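Local coordinates for protein putative ribose 5-phosphate isomerase (Leishmania infantum, PDB 6FXW) that probably interconverts ribose 5-phosphate and ribulose 5-phosphate in the pentose phosphate pathway, as a type B isomerase of the LacAB/RpiB family, at residues 25-30 with 129-134. Residues are numbered along the deposited sequence; the frame is centred on the assembly and turned at random.
Sequences DMVNAS and TFLTTE
Where helices 20-29 and 120-131 end, the nearest CA atoms are those of Ser30 and Leu131, 8.2 Å apart. Residues 25-30 run off the C-terminal end of helix 20-29, residues 129-134 off that of helix 120-131. Both helices belong to the alpha/beta Rossmann-like fold of the RpiB family, built on a five-stranded parallel sheet of order 2-1-3-5-4. With no hydrogen bond between the segments and 115 Å² buried in all, side chains carry the contact. Leu131 reaches over from helix 120-131 with a single branch: its CD1 lies 4.0 Å from CG1 of Val27 and 3.9 Å from OG of Ser30. The valine and leucine side chains cross at about a right angle, and CG1 meets CD1. Val27 also touches Ile127 of the same partner helix, Ala33 and Val36 of strand 33-38 and Ile69 of strand 67-72, while Leu131 rests on Thr67; the pair thus belongs to the buried seam between the helices and the sheet. Ser30, partly exposed, supplies the polar atom. At chi1 76° its OG lies between the backbone N and the carbonyl carbon of Ser30 and hydrogen-bonds to Val27 O, which also accepts from Ser30 N; a further bond joins OG to Ala32 N, tying the helix end to the turn that leads into strand 33-38. At the other helix end one carbonyl again takes two donors, but from successive residues: Thr129 O takes Thr132 N and Thr133 OG1 from opposite faces of its carbonyl plane, the hydroxyl at 2.7 Å. On the Ser30 side the OG to Val27 O bond measures 2.8 Å, with a C=O...OG angle of 146° and OG tilted 20° from the carbonyl plane.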
ATOM      1  N   ASP A  25      18.651  -4.869 -12.949  1.00 19.16           N
ATOM      2  CA  ASP A  25      19.534  -3.713 -12.688  1.00 19.60           C
ATOM      3  C   ASP A  25      19.452  -3.223 -11.274  1.00 20.92           C
ATOM      4  O   ASP A  25      20.466  -2.892 -10.623  1.00 20.91           O
ATOM      5  CB  ASP A  25      19.229  -2.546 -13.628  1.00 21.54           C
ATOM      6  CG  ASP A  25      19.594  -2.809 -15.062  1.00 22.96           C
ATOM      7  OD1 ASP A  25      20.332  -3.746 -15.333  1.00 24.87           O
ATOM      8  OD2 ASP A  25      19.011  -2.176 -15.939  1.00 26.86           O
ATOM      9  N   MET A  26      18.249  -3.161 -10.707  1.00 18.30           N
ATOM     10  CA  MET A  26      18.098  -2.846  -9.256  1.00 17.84           C
ATOM     11  C   MET A  26      18.786  -3.772  -8.299  1.00 18.66           C
ATOM     12  O   MET A  26      19.337  -3.362  -7.258  1.00 21.74           O
ATOM     13  CB  MET A  26      16.615  -2.775  -8.848  1.00 19.61           C
ATOM     14  CG  MET A  26      15.842  -1.782  -9.595  1.00 19.25           C
ATOM     15  SD  MET A  26      14.060  -1.930  -9.124  1.00 22.20           S
ATOM     16  CE  MET A  26      13.798  -0.430  -9.788  1.00 20.76           C
ATOM     17  N   VAL A  27      18.696  -5.083  -8.582  1.00 16.20           N
ATOM     18  CA  VAL A  27      19.320  -6.043  -7.782  1.00 17.69           C
ATOM     19  C   VAL A  27      20.847  -5.795  -7.801  1.00 17.79           C
ATOM     20  O   VAL A  27      21.494  -5.789  -6.759  1.00 22.37           O
ATOM     21  CB  VAL A  27      18.997  -7.473  -8.203  1.00 16.93           C
ATOM     22  CG1 VAL A  27      19.778  -8.458  -7.341  1.00 19.00           C
ATOM     23  CG2 VAL A  27      17.494  -7.728  -8.103  1.00 17.52           C
ATOM     24  N   ASN A  28      21.396  -5.634  -8.981  1.00 21.25           N
ATOM     25  CA  ASN A  28      22.848  -5.416  -9.115  1.00 26.13           C
ATOM     26  C   ASN A  28      23.250  -4.107  -8.409  1.00 29.05           C
ATOM     27  O   ASN A  28      24.246  -4.044  -7.669  1.00 31.01           O
ATOM     28  CB  ASN A  28      23.203  -5.404 -10.608  1.00 25.33           C
ATOM     29  CG  ASN A  28      23.366  -6.810 -11.171  1.00 27.29           C
ATOM     30  OD1 ASN A  28      23.969  -7.681 -10.518  1.00 30.40           O
ATOM     31  ND2 ASN A  28      22.803  -7.050 -12.340  1.00 30.92           N
ATOM     32  N   ALA A  29      22.415  -3.090  -8.556  1.00 25.72           N
ATOM     33  CA  ALA A  29      22.773  -1.754  -8.012  1.00 29.72           C
ATOM     34  C   ALA A  29      22.600  -1.690  -6.519  1.00 32.92           C
ATOM     35  O   ALA A  29      23.058  -0.732  -5.864  1.00 38.47           O
ATOM     36  CB  ALA A  29      21.940  -0.709  -8.690  1.00 28.44           C
ATOM     37  N   SER A  30      22.003  -2.700  -5.923  1.00 29.99           N
ATOM     38  CA  SER A  30      21.739  -2.672  -4.512  1.00 27.05           C
ATOM     39  C   SER A  30      23.037  -2.801  -3.694  1.00 30.15           C
ATOM     40  O   SER A  30      23.015  -2.521  -2.507  1.00 32.53           O
ATOM     41  CB  SER A  30      20.817  -3.835  -4.126  1.00 27.45           C
ATOM     42  OG  SER A  30      21.513  -5.073  -4.096  1.00 23.08           O
ATOM     43  N   THR A 129      15.798  -3.689   0.729  1.00 10.80           N
ATOM     44  CA  THR A 129      15.539  -4.042   2.101  1.00 11.20           C
ATOM     45  C   THR A 129      15.615  -5.549   2.289  1.00 10.74           C
ATOM     46  O   THR A 129      16.210  -6.038   3.208  1.00 11.52           O
ATOM     47  CB  THR A 129      14.200  -3.501   2.479  1.00 11.74           C
ATOM     48  OG1 THR A 129      14.233  -2.059   2.267  1.00 12.59           O
ATOM     49  CG2 THR A 129      13.870  -3.861   3.953  1.00 12.61           C
ATOM     50  N   PHE A 130      14.952  -6.299   1.414  1.00 10.55           N
ATOM     51  CA  PHE A 130      14.960  -7.777   1.544  1.00 10.46           C
ATOM     52  C   PHE A 130      16.331  -8.372   1.514  1.00 11.12           C
ATOM     53  O   PHE A 130      16.677  -9.284   2.276  1.00 11.95           O
ATOM     54  CB  PHE A 130      14.093  -8.370   0.426  1.00 10.62           C
ATOM     55  CG  PHE A 130      13.839  -9.842   0.546  1.00 10.98           C
ATOM     56  CD1 PHE A 130      12.792 -10.334   1.294  1.00 11.56           C
ATOM     57  CD2 PHE A 130      14.650 -10.746  -0.098  1.00 11.67           C
ATOM     58  CE1 PHE A 130      12.483 -11.648   1.371  1.00 11.72           C
ATOM     59  CE2 PHE A 130      14.377 -12.096   0.010  1.00 11.65           C
ATOM     60  CZ  PHE A 130      13.329 -12.565   0.775  1.00 11.71           C
ATOM     61  N   LEU A 131      17.127  -7.836   0.572  1.00 10.39           N
ATOM     62  CA  LEU A 131      18.506  -8.363   0.453  1.00 11.97           C
ATOM     63  C   LEU A 131      19.484  -7.956   1.538  1.00 13.02           C
ATOM     64  O   LEU A 131      20.568  -8.594   1.649  1.00 15.39           O
ATOM     65  CB  LEU A 131      19.107  -7.949  -0.883  1.00 12.48           C
ATOM     66  CG  LEU A 131      18.440  -8.520  -2.143  1.00 14.20           C
ATOM     67  CD1 LEU A 131      19.033  -7.963  -3.485  1.00 15.00           C
ATOM     68  CD2 LEU A 131      18.383 -10.060  -2.125  1.00 14.75           C
ATOM     69  N   THR A 132      19.175  -6.932   2.294  1.00 11.84           N
ATOM     70  CA  THR A 132      20.082  -6.468   3.335  1.00 14.60           C
ATOM     71  C   THR A 132      19.610  -6.644   4.741  1.00 16.37           C
ATOM     72  O   THR A 132      20.169  -6.028   5.651  1.00 20.02           O
ATOM     73  CB  THR A 132      20.422  -5.009   3.101  1.00 14.65           C
ATOM     74  OG1 THR A 132      19.244  -4.167   3.096  1.00 15.55           O
ATOM     75  CG2 THR A 132      21.033  -4.750   1.706  1.00 14.33           C
ATOM     76  N   THR A 133      18.541  -7.369   4.976  1.00 13.81           N
ATOM     77  CA  THR A 133      17.991  -7.551   6.299  1.00 13.28           C
ATOM     78  C   THR A 133      18.244  -9.002   6.725  1.00 14.07           C
ATOM     79  O   THR A 133      17.998  -9.948   6.031  1.00 14.51           O
ATOM     80  CB  THR A 133      16.480  -7.182   6.380  1.00 12.50           C
ATOM     81  OG1 THR A 133      16.280  -5.860   5.923  1.00 13.66           O
ATOM     82  CG2 THR A 133      15.953  -7.315   7.796  1.00 14.47           C
ATOM     83  N   GLU A 134      18.767  -9.144   7.948  1.00 17.53           N
ATOM     84  CA  GLU A 134      19.007 -10.463   8.544  1.00 19.79           C
ATOM     85  C   GLU A 134      17.951 -10.882   9.514  1.00 16.65           C
ATOM     86  O   GLU A 134      17.257 -10.000  10.091  1.00 16.56           O
ATOM     87  CB  GLU A 134      20.378 -10.460   9.227  1.00 23.27           C
ATOM     88  CG  GLU A 134      21.514 -10.557   8.183  1.00 31.99           C
ATOM     89  CD  GLU A 134      21.487 -11.853   7.358  1.00 42.25           C
ATOM     90  OE1 GLU A 134      20.875 -11.936   6.209  1.00 38.18           O
ATOM     91  OE2 GLU A 134      22.088 -12.834   7.865  1.00 55.14           O
TER